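Local structure of chloroplast pentatricopeptide repeat protein 10 (Zea mays, 4M59) at residues 474-479 with 506-511; 498-503 with 532-537; 603-608 with 619-624; 608-613 with 638-643. The protein binds two similar intergenic RNA elements next to the chloroplast atpH and psaJ genes and protects the transcripts from exonuclease decay. The protein carries 4 engineered substitutions. All coordinates share one frame; numbering follows the deposited sequence.

Contact 1: 474-479 with 506-511; sequences AGIAAI and CRRLDG
Ile476 meets Cys506 and Arg508 where two predicted pentatricopeptide repeats, PPR 12 and PPR 13, stack in the helical solenoid. Residues 474-479 belong to helix 473-483. Residues 506-511 form the turn after helix 493-504 and the start of helix 509-519. The turn has a Schellman motif, with Arg507 as its C-prime residue at positive phi.

Ile476 can be followed outward. Its CB is the fork of two branches, both directed at the turn. The short branch, CG2, reaches the edge of the Arg508 guanidinium near its plane and lies 3.6 Å from Arg508 NH2. The long branch leaves through CG1, which stands anti to the carbonyl carbon (chi1 -68°). The extended second torsion then carries CD1 on to Cys506, 4.2 Å from its SG. Helix 493-504 adds further cover through Leu499 and Asn503.

Arg508 approaches from the other direction, so the two side chains slide past each other. Its chain is bent at chi2 and chi3. Its NH2 also touches Ala477, 3.7 Å from Ala477 CB. No hydrogen bond joins the two segments, but Arg508 has two acidic partners. NH2 pairs with Glu480, just beyond residue 479, while Arg508 NH1 donates to Asp510 OD2 at 3.1 Å. That bond is bent, 140° at the hydrogen, and enters from above the carboxylate plane.

The guanidinium also lies over the start of helix 509-519. Gly511 CA sits 4.1 Å above its plane, toward the rim, and a CB there would be crowded by Arg508 CZ.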
# COMPACT_ATOMS: atom_id res chain seq x y z
N ALA A 474 30.37 9.25 12.68
CA ALA A 474 31.06 10.30 11.97
C ALA A 474 30.64 10.38 10.51
O ALA A 474 30.87 11.38 9.84
CB ALA A 474 32.55 10.11 12.07
N GLY A 475 30.04 9.31 10.01
CA GLY A 475 29.58 9.27 8.64
C GLY A 475 28.16 9.77 8.55
O GLY A 475 27.71 10.21 7.50
N ILE A 476 27.45 9.68 9.65
CA ILE A 476 26.13 10.25 9.72
C ILE A 476 26.26 11.74 9.63
O ILE A 476 25.77 12.35 8.70
CB ILE A 476 25.48 9.94 11.04
CG1 ILE A 476 25.18 8.45 11.13
CG2 ILE A 476 24.21 10.74 11.18
CD1 ILE A 476 24.57 8.05 12.43
N ALA A 477 26.95 12.30 10.61
CA ALA A 477 27.17 13.73 10.67
C ALA A 477 27.71 14.22 9.36
O ALA A 477 27.36 15.29 8.90
CB ALA A 477 28.14 14.04 11.76
N ALA A 478 28.54 13.41 8.74
CA ALA A 478 29.09 13.75 7.45
C ALA A 478 28.01 13.80 6.39
O ALA A 478 28.22 14.35 5.32
CB ALA A 478 30.13 12.74 7.06
N ILE A 479 26.86 13.23 6.70
CA ILE A 479 25.73 13.26 5.78
C ILE A 479 24.83 14.45 6.11
O ILE A 479 24.33 15.13 5.21
CB ILE A 479 24.91 11.96 5.84
CG1 ILE A 479 25.76 10.79 5.35
CG2 ILE A 479 23.64 12.09 5.01
CD1 ILE A 479 24.95 9.56 4.97
N CYS A 506 22.03 4.90 17.15
CA CYS A 506 23.35 5.26 17.60
C CYS A 506 23.26 6.23 18.76
O CYS A 506 24.25 6.79 19.19
CB CYS A 506 24.17 5.87 16.47
SG CYS A 506 24.44 4.80 15.07
N ARG A 507 22.05 6.43 19.27
CA ARG A 507 21.82 7.28 20.43
C ARG A 507 22.40 8.67 20.27
O ARG A 507 23.04 9.18 21.18
CB ARG A 507 22.38 6.65 21.68
CG ARG A 507 22.01 5.20 21.86
CD ARG A 507 20.81 5.03 22.75
NE ARG A 507 19.72 4.35 22.06
CZ ARG A 507 19.68 3.04 21.84
NH1 ARG A 507 20.68 2.26 22.24
NH2 ARG A 507 18.65 2.51 21.20
N ARG A 508 22.17 9.29 19.13
CA ARG A 508 22.60 10.66 18.93
C ARG A 508 21.44 11.60 19.10
O ARG A 508 20.82 11.98 18.13
CB ARG A 508 23.17 10.84 17.54
CG ARG A 508 24.64 10.59 17.45
CD ARG A 508 25.33 11.81 16.96
NE ARG A 508 25.15 12.00 15.53
CZ ARG A 508 25.18 13.18 14.95
NH1 ARG A 508 25.35 14.26 15.67
NH2 ARG A 508 25.02 13.28 13.64
N LEU A 509 21.17 11.97 20.33
CA LEU A 509 20.05 12.86 20.64
C LEU A 509 20.11 14.17 19.88
O LEU A 509 19.11 14.63 19.35
CB LEU A 509 20.05 13.16 22.13
CG LEU A 509 19.31 14.44 22.46
CD1 LEU A 509 18.22 14.14 23.44
CD2 LEU A 509 20.28 15.44 23.02
N ASP A 510 21.28 14.76 19.86
CA ASP A 510 21.48 16.03 19.22
C ASP A 510 21.02 15.94 17.79
O ASP A 510 20.28 16.80 17.32
CB ASP A 510 22.96 16.32 19.22
CG ASP A 510 23.76 15.18 18.65
OD1 ASP A 510 23.14 14.15 18.32
OD2 ASP A 510 24.99 15.30 18.53
N GLY A 511 21.44 14.89 17.11
CA GLY A 511 21.24 14.79 15.68
C GLY A 511 19.84 14.42 15.29
O GLY A 511 19.50 14.45 14.12

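Contact 2: 498-503 with 532-537; sequences TLVIAN and NSMLSI. With nucleotides of chain C.
Val500 places CG1 anti to the backbone N (chi1 168°), pointing at Ser533. The Ser533 first torsion, 100°, is away from the usual staggered values and holds OG close to that methyl. Val500 CG1 and Ser533 OG are 3.3 Å apart, a snug methyl-to-oxygen contact. The hydroxyl has its polar partner elsewhere, in the carbonyl O of Ile530 one helical turn back. Met534 adds a looser apolar touch, its SD 4.4 Å from Val500 CG1. No hydrogen bond crosses between the segments.

The RNA lies beside this junction. Ile501 CD1 rests 3.7 Å from the ribose O4' of A11 of chain C. Asn532 turns its amide to the base, with ND2 3.6 Å from A11 N1. That is close packing; ND2 is hydrogen-bonded to Asp562, and weakly to Thr565. On helix 493-504, Asn503 folds back on its own turn. Its ND2 donates to Leu499 O at 2.9 Å, from above the carbonyl plane.

The contact joins helix 493-504 of predicted PPR 13 to helix 528-539 of predicted PPR 14. Helix 509-519 bridges both: Ala515 packs on Val500, Met512 on Ser533 and Asn503, and Phe516 on Met534. Helices 458-468 and 473-483 support helix 493-504 through Leu499, which meets Leu464 and Glu480.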
# COMPACT_ATOMS: atom_id res chain seq x y z
N THR A 498 15.16 8.69 7.65
CA THR A 498 16.28 7.80 7.83
C THR A 498 17.29 8.37 8.83
O THR A 498 18.18 7.67 9.28
CB THR A 498 16.95 7.53 6.47
OG1 THR A 498 15.95 7.18 5.52
CG2 THR A 498 17.94 6.40 6.56
N LEU A 499 17.12 9.63 9.19
CA LEU A 499 18.05 10.29 10.09
C LEU A 499 17.61 10.24 11.54
O LEU A 499 18.43 10.09 12.43
CB LEU A 499 18.27 11.74 9.68
CG LEU A 499 19.45 11.97 8.75
CD1 LEU A 499 19.52 13.41 8.36
CD2 LEU A 499 20.70 11.55 9.43
N VAL A 500 16.32 10.38 11.77
CA VAL A 500 15.79 10.27 13.11
C VAL A 500 16.08 8.89 13.63
O VAL A 500 16.39 8.70 14.79
CB VAL A 500 14.30 10.49 13.10
CG1 VAL A 500 13.72 10.11 14.42
CG2 VAL A 500 14.00 11.92 12.80
N ILE A 501 15.99 7.93 12.73
CA ILE A 501 16.21 6.53 13.06
C ILE A 501 17.68 6.22 13.26
O ILE A 501 18.05 5.59 14.24
CB ILE A 501 15.65 5.64 11.95
CG1 ILE A 501 14.13 5.65 12.01
CG2 ILE A 501 16.15 4.23 12.09
CD1 ILE A 501 13.48 4.91 10.89
N ALA A 502 18.51 6.66 12.34
CA ALA A 502 19.92 6.31 12.37
C ALA A 502 20.64 6.97 13.51
O ALA A 502 21.76 6.60 13.84
CB ALA A 502 20.58 6.66 11.07
N ASN A 503 20.01 7.98 14.10
CA ASN A 503 20.59 8.70 15.22
C ASN A 503 20.07 8.13 16.53
O ASN A 503 20.65 8.33 17.59
CB ASN A 503 20.29 10.19 15.13
CG ASN A 503 21.29 10.94 14.27
OD1 ASN A 503 22.47 11.04 14.62
ND2 ASN A 503 20.83 11.46 13.14
N ASN A 532 7.61 8.31 18.46
CA ASN A 532 8.00 7.34 19.46
C ASN A 532 9.49 7.31 19.75
O ASN A 532 9.90 7.29 20.90
CB ASN A 532 7.58 5.95 19.02
CG ASN A 532 6.17 5.64 19.37
OD1 ASN A 532 5.56 6.34 20.17
ND2 ASN A 532 5.64 4.59 18.80
N SER A 533 10.27 7.27 18.70
CA SER A 533 11.71 7.28 18.82
C SER A 533 12.13 8.48 19.63
O SER A 533 12.98 8.38 20.50
CB SER A 533 12.34 7.41 17.46
OG SER A 533 12.71 8.75 17.27
N MET A 534 11.53 9.62 19.34
CA MET A 534 11.84 10.81 20.10
C MET A 534 11.42 10.63 21.53
O MET A 534 12.01 11.18 22.43
CB MET A 534 11.16 12.03 19.49
CG MET A 534 11.60 12.32 18.10
SD MET A 534 13.34 12.63 17.96
CE MET A 534 13.42 14.25 18.67
N LEU A 535 10.38 9.85 21.74
CA LEU A 535 9.88 9.67 23.08
C LEU A 535 10.79 8.78 23.87
O LEU A 535 10.97 8.98 25.06
CB LEU A 535 8.49 9.07 23.04
CG LEU A 535 7.83 8.97 24.40
CD1 LEU A 535 7.71 10.33 24.96
CD2 LEU A 535 6.48 8.34 24.26
N SER A 536 11.36 7.78 23.21
CA SER A 536 12.20 6.82 23.90
C SER A 536 13.58 7.38 24.15
O SER A 536 14.22 7.04 25.14
CB SER A 536 12.32 5.54 23.09
OG SER A 536 13.15 4.62 23.76
N ILE A 537 14.05 8.23 23.27
CA ILE A 537 15.36 8.82 23.46
C ILE A 537 15.34 9.82 24.60
O ILE A 537 16.28 9.89 25.38
CB ILE A 537 15.91 9.43 22.16
CG1 ILE A 537 17.37 9.81 22.34
CG2 ILE A 537 15.13 10.63 21.73
CD1 ILE A 537 18.23 8.66 22.77
P A C 11 9.56 0.54 8.86
OP1 A C 11 8.39 -0.07 9.54
OP2 A C 11 9.35 1.56 7.80
O5' A C 11 10.50 1.17 9.98
C5' A C 11 11.89 0.88 10.00
C4' A C 11 12.46 1.03 11.39
O4' A C 11 11.62 1.92 12.17
C3' A C 11 12.51 -0.25 12.21
O3' A C 11 13.63 -1.05 11.89
C2' A C 11 12.49 0.26 13.65
O2' A C 11 13.79 0.62 14.08
C1' A C 11 11.65 1.53 13.52
N9 A C 11 10.25 1.34 13.97
C8 A C 11 9.25 0.68 13.31
N7 A C 11 8.10 0.68 13.95
C5 A C 11 8.37 1.41 15.10
C6 A C 11 7.58 1.77 16.20
N6 A C 11 6.29 1.45 16.32
N1 A C 11 8.15 2.50 17.19
C2 A C 11 9.45 2.83 17.07
N3 A C 11 10.30 2.54 16.08
C4 A C 11 9.69 1.82 15.12

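Contact 3: 603-608 with 619-624; sequences NTVING and QRVLSE. With nucleotides of chain C.
Val605 and Ile606 pack on Val621 inside predicted PPR 16, joining the two helices of one helix-turn-helix repeat, 599-612 and 615-627. The seam is wholly apolar. Ile606 CG1 stands anti to the carbonyl carbon (chi1 -58°), which swings the long branch over to Val621. The two side chains cross obliquely, with Ile606 CG1 4.0 Å from Val621 CG1. The other Val621 methyl, CG2, meets Val605 CG1 at 4.3 Å. Val621 has CG1 anti to the backbone N (chi1 -177°) and CG2 beside it, so its methyls spread over both residues. Met570 and Leu586 add to the cover of Val605.

The other side of helix 599-612 faces the RNA. Thr604 places OG1 2.9 Å from the ribose O4' of U16 of chain C, though the position of OG1 is less certain and its proton has another possible acceptor. Its CG2 lies 4.0 Å from the same O4'. A glycine here would remove both hydroxyl and methyl, and would probably leave the U16 sugar without this support. Asn603 OD1 takes a weak hydrogen bond from Thr636, while its ND2 donates to the base of U16, at O2, 2.8 Å away and nearly straight at 162°.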
# COMPACT_ATOMS: atom_id res chain seq x y z
N ASN A 603 7.85 -5.67 32.83
CA ASN A 603 9.23 -5.54 33.24
C ASN A 603 9.60 -4.10 33.47
O ASN A 603 10.20 -3.75 34.46
CB ASN A 603 10.16 -6.08 32.17
CG ASN A 603 10.01 -7.56 31.96
OD1 ASN A 603 9.45 -8.26 32.79
ND2 ASN A 603 10.53 -8.05 30.86
N THR A 604 9.16 -3.26 32.55
CA THR A 604 9.50 -1.86 32.57
C THR A 604 9.00 -1.25 33.82
O THR A 604 9.59 -0.34 34.34
CB THR A 604 8.86 -1.15 31.41
OG1 THR A 604 9.12 -1.86 30.20
CG2 THR A 604 9.41 0.21 31.29
N VAL A 605 7.89 -1.78 34.30
CA VAL A 605 7.27 -1.32 35.53
C VAL A 605 8.00 -1.84 36.75
O VAL A 605 8.26 -1.11 37.70
CB VAL A 605 5.82 -1.74 35.60
CG1 VAL A 605 5.21 -1.32 36.90
CG2 VAL A 605 5.06 -1.14 34.46
N ILE A 606 8.34 -3.12 36.74
CA ILE A 606 9.03 -3.73 37.86
C ILE A 606 10.39 -3.11 38.10
O ILE A 606 10.74 -2.78 39.23
CB ILE A 606 9.26 -5.20 37.60
CG1 ILE A 606 7.92 -5.89 37.37
CG2 ILE A 606 10.00 -5.83 38.75
CD1 ILE A 606 8.04 -7.26 36.83
N ASN A 607 11.15 -2.95 37.03
CA ASN A 607 12.47 -2.34 37.10
C ASN A 607 12.40 -0.95 37.72
O ASN A 607 13.23 -0.58 38.55
CB ASN A 607 13.11 -2.26 35.72
CG ASN A 607 14.47 -1.57 35.74
OD1 ASN A 607 14.98 -1.22 36.80
ND2 ASN A 607 15.04 -1.37 34.56
N GLY A 608 11.39 -0.18 37.32
CA GLY A 608 11.19 1.15 37.87
C GLY A 608 11.09 1.20 39.37
O GLY A 608 11.45 2.18 39.99
N GLN A 619 7.41 -7.23 43.74
CA GLN A 619 6.76 -8.51 43.86
C GLN A 619 5.28 -8.34 43.61
O GLN A 619 4.64 -9.22 43.05
CB GLN A 619 6.98 -9.13 45.24
CG GLN A 619 8.35 -9.72 45.45
CD GLN A 619 8.68 -10.79 44.44
OE1 GLN A 619 8.08 -11.86 44.43
NE2 GLN A 619 9.62 -10.50 43.57
N ARG A 620 4.72 -7.22 44.05
CA ARG A 620 3.30 -6.96 43.91
C ARG A 620 2.86 -7.02 42.45
O ARG A 620 1.80 -7.56 42.13
CB ARG A 620 2.94 -5.59 44.50
CG ARG A 620 1.48 -5.46 44.91
CD ARG A 620 1.07 -4.00 45.02
NE ARG A 620 1.10 -3.32 43.73
CZ ARG A 620 1.59 -2.10 43.55
NH1 ARG A 620 2.09 -1.42 44.57
NH2 ARG A 620 1.58 -1.56 42.34
N VAL A 621 3.68 -6.47 41.57
CA VAL A 621 3.39 -6.44 40.15
C VAL A 621 3.53 -7.82 39.55
O VAL A 621 2.68 -8.27 38.81
CB VAL A 621 4.37 -5.50 39.43
CG1 VAL A 621 4.02 -5.40 37.97
CG2 VAL A 621 4.33 -4.14 40.07
N LEU A 622 4.62 -8.48 39.89
CA LEU A 622 4.89 -9.81 39.37
C LEU A 622 3.76 -10.74 39.72
O LEU A 622 3.41 -11.62 38.95
CB LEU A 622 6.19 -10.34 39.95
CG LEU A 622 6.33 -11.85 39.90
CD1 LEU A 622 6.58 -12.31 38.49
CD2 LEU A 622 7.44 -12.30 40.81
N SER A 623 3.20 -10.53 40.90
CA SER A 623 2.13 -11.38 41.38
C SER A 623 1.01 -11.40 40.37
O SER A 623 0.70 -12.42 39.78
CB SER A 623 1.62 -10.86 42.71
OG SER A 623 0.65 -11.74 43.23
N GLU A 624 0.38 -10.24 40.19
CA GLU A 624 -0.75 -10.10 39.29
C GLU A 624 -0.38 -10.52 37.87
O GLU A 624 -1.20 -11.08 37.15
CB GLU A 624 -1.27 -8.66 39.30
CG GLU A 624 -1.59 -8.13 40.68
CD GLU A 624 -1.22 -6.67 40.83
OE1 GLU A 624 -1.31 -6.14 41.97
OE2 GLU A 624 -0.85 -6.03 39.82
P U C 16 14.67 0.45 26.46
OP1 U C 16 15.36 1.52 27.22
OP2 U C 16 15.44 -0.38 25.50
O5' U C 16 13.95 -0.52 27.50
C5' U C 16 13.02 -0.01 28.47
C4' U C 16 12.74 -1.04 29.53
O4' U C 16 11.79 -2.01 29.03
C3' U C 16 13.94 -1.86 29.99
O3' U C 16 14.64 -1.20 31.03
C2' U C 16 13.28 -3.13 30.50
O2' U C 16 12.78 -2.99 31.82
C1' U C 16 12.13 -3.30 29.51
N1 U C 16 12.48 -4.15 28.36
C2 U C 16 12.29 -5.51 28.49
O2 U C 16 11.84 -6.02 29.50
N3 U C 16 12.63 -6.25 27.38
C4 U C 16 13.14 -5.77 26.19
O4 U C 16 13.41 -6.57 25.29
C5 U C 16 13.31 -4.36 26.14
C6 U C 16 12.99 -3.61 27.20
P U C 17 16.24 -1.25 31.07
OP1 U C 17 16.69 -0.48 32.25
OP2 U C 17 16.74 -0.91 29.72
O5' U C 17 16.54 -2.79 31.35
C5' U C 17 16.17 -3.40 32.60
C4' U C 17 17.10 -4.55 32.92
O4' U C 17 16.80 -5.66 32.03
C3' U C 17 18.59 -4.26 32.74
O3' U C 17 19.36 -4.97 33.70
C2' U C 17 18.86 -4.75 31.32
O2' U C 17 20.21 -5.13 31.12
C1' U C 17 17.94 -5.96 31.24
N1 U C 17 17.48 -6.24 29.87
C2 U C 17 17.68 -7.51 29.37
O2 U C 17 18.22 -8.39 30.01
N3 U C 17 17.23 -7.70 28.09
C4 U C 17 16.62 -6.78 27.27
O4 U C 17 16.27 -7.11 26.13
C5 U C 17 16.44 -5.49 27.86
C6 U C 17 16.87 -5.27 29.11

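Contact 4: 608-613 with 638-643; sequences GFCKQG and HTLVGG. With nucleotides of chain C.
Cys610 and Gly643 bring their backbones unusually close for two helices, with the CA atoms only 4.8 Å apart. Glycine makes this possible. A CB on Gly643 would point at Cys610 and come 3.4 Å from its CB, a tight fit. The short axes of 608-612 and 638-643 run nearly parallel, at 21°, and approach to 8.6 Å.

Cys610 carries the side-chain part of the contact. Its SG stands anti to the carbonyl carbon (chi1 -67°), beside the backbone N. There it lies 4.1 Å from Thr639 O and 4.2 Å from Leu640 CD1. The CB of Leu640 points away from helix 599-612, but its CD1 turns back to the sulfur. Val615 and Ala618 of helix 615-627 also pack on Cys610. No hydrogen bond links the segments. Gly613 ends the first one at a positive phi that suits glycine.

Helix 634-645 also follows the RNA. Thr639 OG1 lies 3.4 Å from O4' of U17 of chain C, but its hydrogen bond goes back to Val635 O. U17 O2 lies at the edge of the His638 ring, in its plane, 3.7 Å from ND1. NE2 lies 3.5 Å from OP2 of C18 of chain C, approached obliquely. Replacing His638 by an alanine would probably open a gap beside U17 O2 and leave the C18 phosphate without its imidazole neighbour.

Near-parallel helices of successive repeats, here predicted PPR 16 and PPR 17, lying side by side along the bound RNA, are characteristic of the pentatricopeptide repeat superhelix.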
# COMPACT_ATOMS: atom_id res chain seq x y z
N GLY A 608 11.39 -0.18 37.32
CA GLY A 608 11.19 1.15 37.87
C GLY A 608 11.09 1.20 39.37
O GLY A 608 11.45 2.18 39.99
N PHE A 609 10.59 0.13 39.97
CA PHE A 609 10.56 0.03 41.41
C PHE A 609 11.93 -0.37 41.86
O PHE A 609 12.61 0.37 42.55
CB PHE A 609 9.56 -1.03 41.80
CG PHE A 609 8.16 -0.58 41.72
CD1 PHE A 609 7.85 0.72 41.89
CD2 PHE A 609 7.16 -1.45 41.48
CE1 PHE A 609 6.55 1.14 41.82
CE2 PHE A 609 5.85 -1.02 41.41
CZ PHE A 609 5.56 0.26 41.58
N CYS A 610 12.34 -1.55 41.45
CA CYS A 610 13.67 -2.06 41.73
C CYS A 610 14.79 -1.04 41.52
O CYS A 610 15.85 -1.15 42.13
CB CYS A 610 13.93 -3.30 40.90
SG CYS A 610 12.91 -4.68 41.35
N LYS A 611 14.57 -0.06 40.67
CA LYS A 611 15.57 0.97 40.47
C LYS A 611 15.59 1.96 41.62
O LYS A 611 16.63 2.51 41.95
CB LYS A 611 15.35 1.70 39.15
N GLN A 612 14.44 2.19 42.23
CA GLN A 612 14.38 3.10 43.36
C GLN A 612 14.05 2.37 44.65
O GLN A 612 13.94 2.97 45.71
CB GLN A 612 13.36 4.20 43.10
CG GLN A 612 11.96 3.72 42.83
CD GLN A 612 11.06 4.83 42.40
OE1 GLN A 612 11.52 5.89 42.01
NE2 GLN A 612 9.75 4.62 42.48
N GLY A 613 13.89 1.06 44.53
CA GLY A 613 13.65 0.23 45.69
C GLY A 613 12.22 -0.25 45.74
O GLY A 613 11.56 -0.35 44.71
N HIS A 638 15.82 -11.37 35.81
CA HIS A 638 17.14 -10.76 35.93
C HIS A 638 17.01 -9.38 36.57
O HIS A 638 17.91 -8.92 37.27
CB HIS A 638 17.81 -10.65 34.56
CG HIS A 638 19.03 -9.78 34.55
ND1 HIS A 638 19.47 -9.12 33.43
CD2 HIS A 638 19.91 -9.47 35.54
CE1 HIS A 638 20.56 -8.45 33.71
NE2 HIS A 638 20.85 -8.64 34.99
N THR A 639 15.88 -8.73 36.30
CA THR A 639 15.61 -7.41 36.85
C THR A 639 15.23 -7.52 38.32
O THR A 639 15.70 -6.74 39.15
CB THR A 639 14.46 -6.72 36.09
OG1 THR A 639 14.86 -6.46 34.74
CG2 THR A 639 14.08 -5.41 36.77
N LEU A 640 14.37 -8.48 38.63
CA LEU A 640 13.91 -8.68 40.00
C LEU A 640 15.10 -8.89 40.92
O LEU A 640 15.11 -8.41 42.06
CB LEU A 640 12.95 -9.87 40.08
CG LEU A 640 12.22 -10.04 41.41
CD1 LEU A 640 11.88 -8.69 42.01
CD2 LEU A 640 10.96 -10.87 41.22
N VAL A 641 16.09 -9.63 40.44
CA VAL A 641 17.29 -9.91 41.22
C VAL A 641 18.10 -8.64 41.47
O VAL A 641 18.71 -8.47 42.53
CB VAL A 641 18.18 -10.95 40.53
CG1 VAL A 641 19.26 -11.45 41.48
CG2 VAL A 641 17.35 -12.12 40.02
N GLY A 642 18.11 -7.75 40.48
CA GLY A 642 18.84 -6.50 40.59
C GLY A 642 18.64 -5.83 41.93
O GLY A 642 19.60 -5.57 42.65
N GLY A 643 17.39 -5.55 42.27
CA GLY A 643 17.06 -4.91 43.53
C GLY A 643 17.38 -5.79 44.72
O GLY A 643 17.94 -5.33 45.72
P C C 18 19.82 -4.27 35.06
OP1 C C 18 20.36 -2.92 34.72
OP2 C C 18 20.66 -5.22 35.81
O5' C C 18 18.45 -4.08 35.85
C5' C C 18 18.26 -2.96 36.73
C4' C C 18 18.44 -3.40 38.17
O4' C C 18 19.82 -3.82 38.37
C3' C C 18 18.19 -2.33 39.22
O3' C C 18 16.82 -2.33 39.61
C2' C C 18 19.08 -2.77 40.37
O2' C C 18 18.50 -3.77 41.17
C1' C C 18 20.29 -3.33 39.61
N1 C C 18 21.33 -2.33 39.35
C2 C C 18 22.35 -2.16 40.30
O2 C C 18 22.34 -2.86 41.32
N3 C C 18 23.31 -1.24 40.07
C4 C C 18 23.29 -0.51 38.95
N4 C C 18 24.26 0.39 38.77
C5 C C 18 22.26 -0.66 37.98
C6 C C 18 21.31 -1.57 38.22
P U C 17 16.24 -1.25 31.07
OP1 U C 17 16.69 -0.48 32.25
OP2 U C 17 16.74 -0.91 29.72
O5' U C 17 16.54 -2.79 31.35
C5' U C 17 16.17 -3.40 32.60
C4' U C 17 17.10 -4.55 32.92
O4' U C 17 16.80 -5.66 32.03
C3' U C 17 18.59 -4.26 32.74
O3' U C 17 19.36 -4.97 33.70
C2' U C 17 18.86 -4.75 31.32
O2' U C 17 20.21 -5.13 31.12
C1' U C 17 17.94 -5.96 31.24
N1 U C 17 17.48 -6.24 29.87
C2 U C 17 17.68 -7.51 29.37
O2 U C 17 18.22 -8.39 30.01
N3 U C 17 17.23 -7.70 28.09
C4 U C 17 16.62 -6.78 27.27
O4 U C 17 16.27 -7.11 26.13
C5 U C 17 16.44 -5.49 27.86
C6 U C 17 16.87 -5.27 29.11

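How the contacts relate
Contacts 2, 3 and 4 are buried, while contact 1 is only partly buried, and an arginine of the contact itself, Arg508, is held by salt bridges. Arg620 of contact 3 also has salt bridges but lies outside its apolar seam. Contacts 1 and 2 touch, their centres 11 Å apart, with Ile476 CD1 against the Ala502 carbonyl. Contacts 3 and 4 share Gly608 and helix 599-612. They also touch directly, as where Val621 meets Phe609. Contact 3 is made within one predicted repeat; the other three join successive repeats. Contacts 2, 3 and 4 set mainly apolar seams beside nucleotides of chain C. The two pairs are separate: contacts 2 and 3 have centres about 27 Å apart.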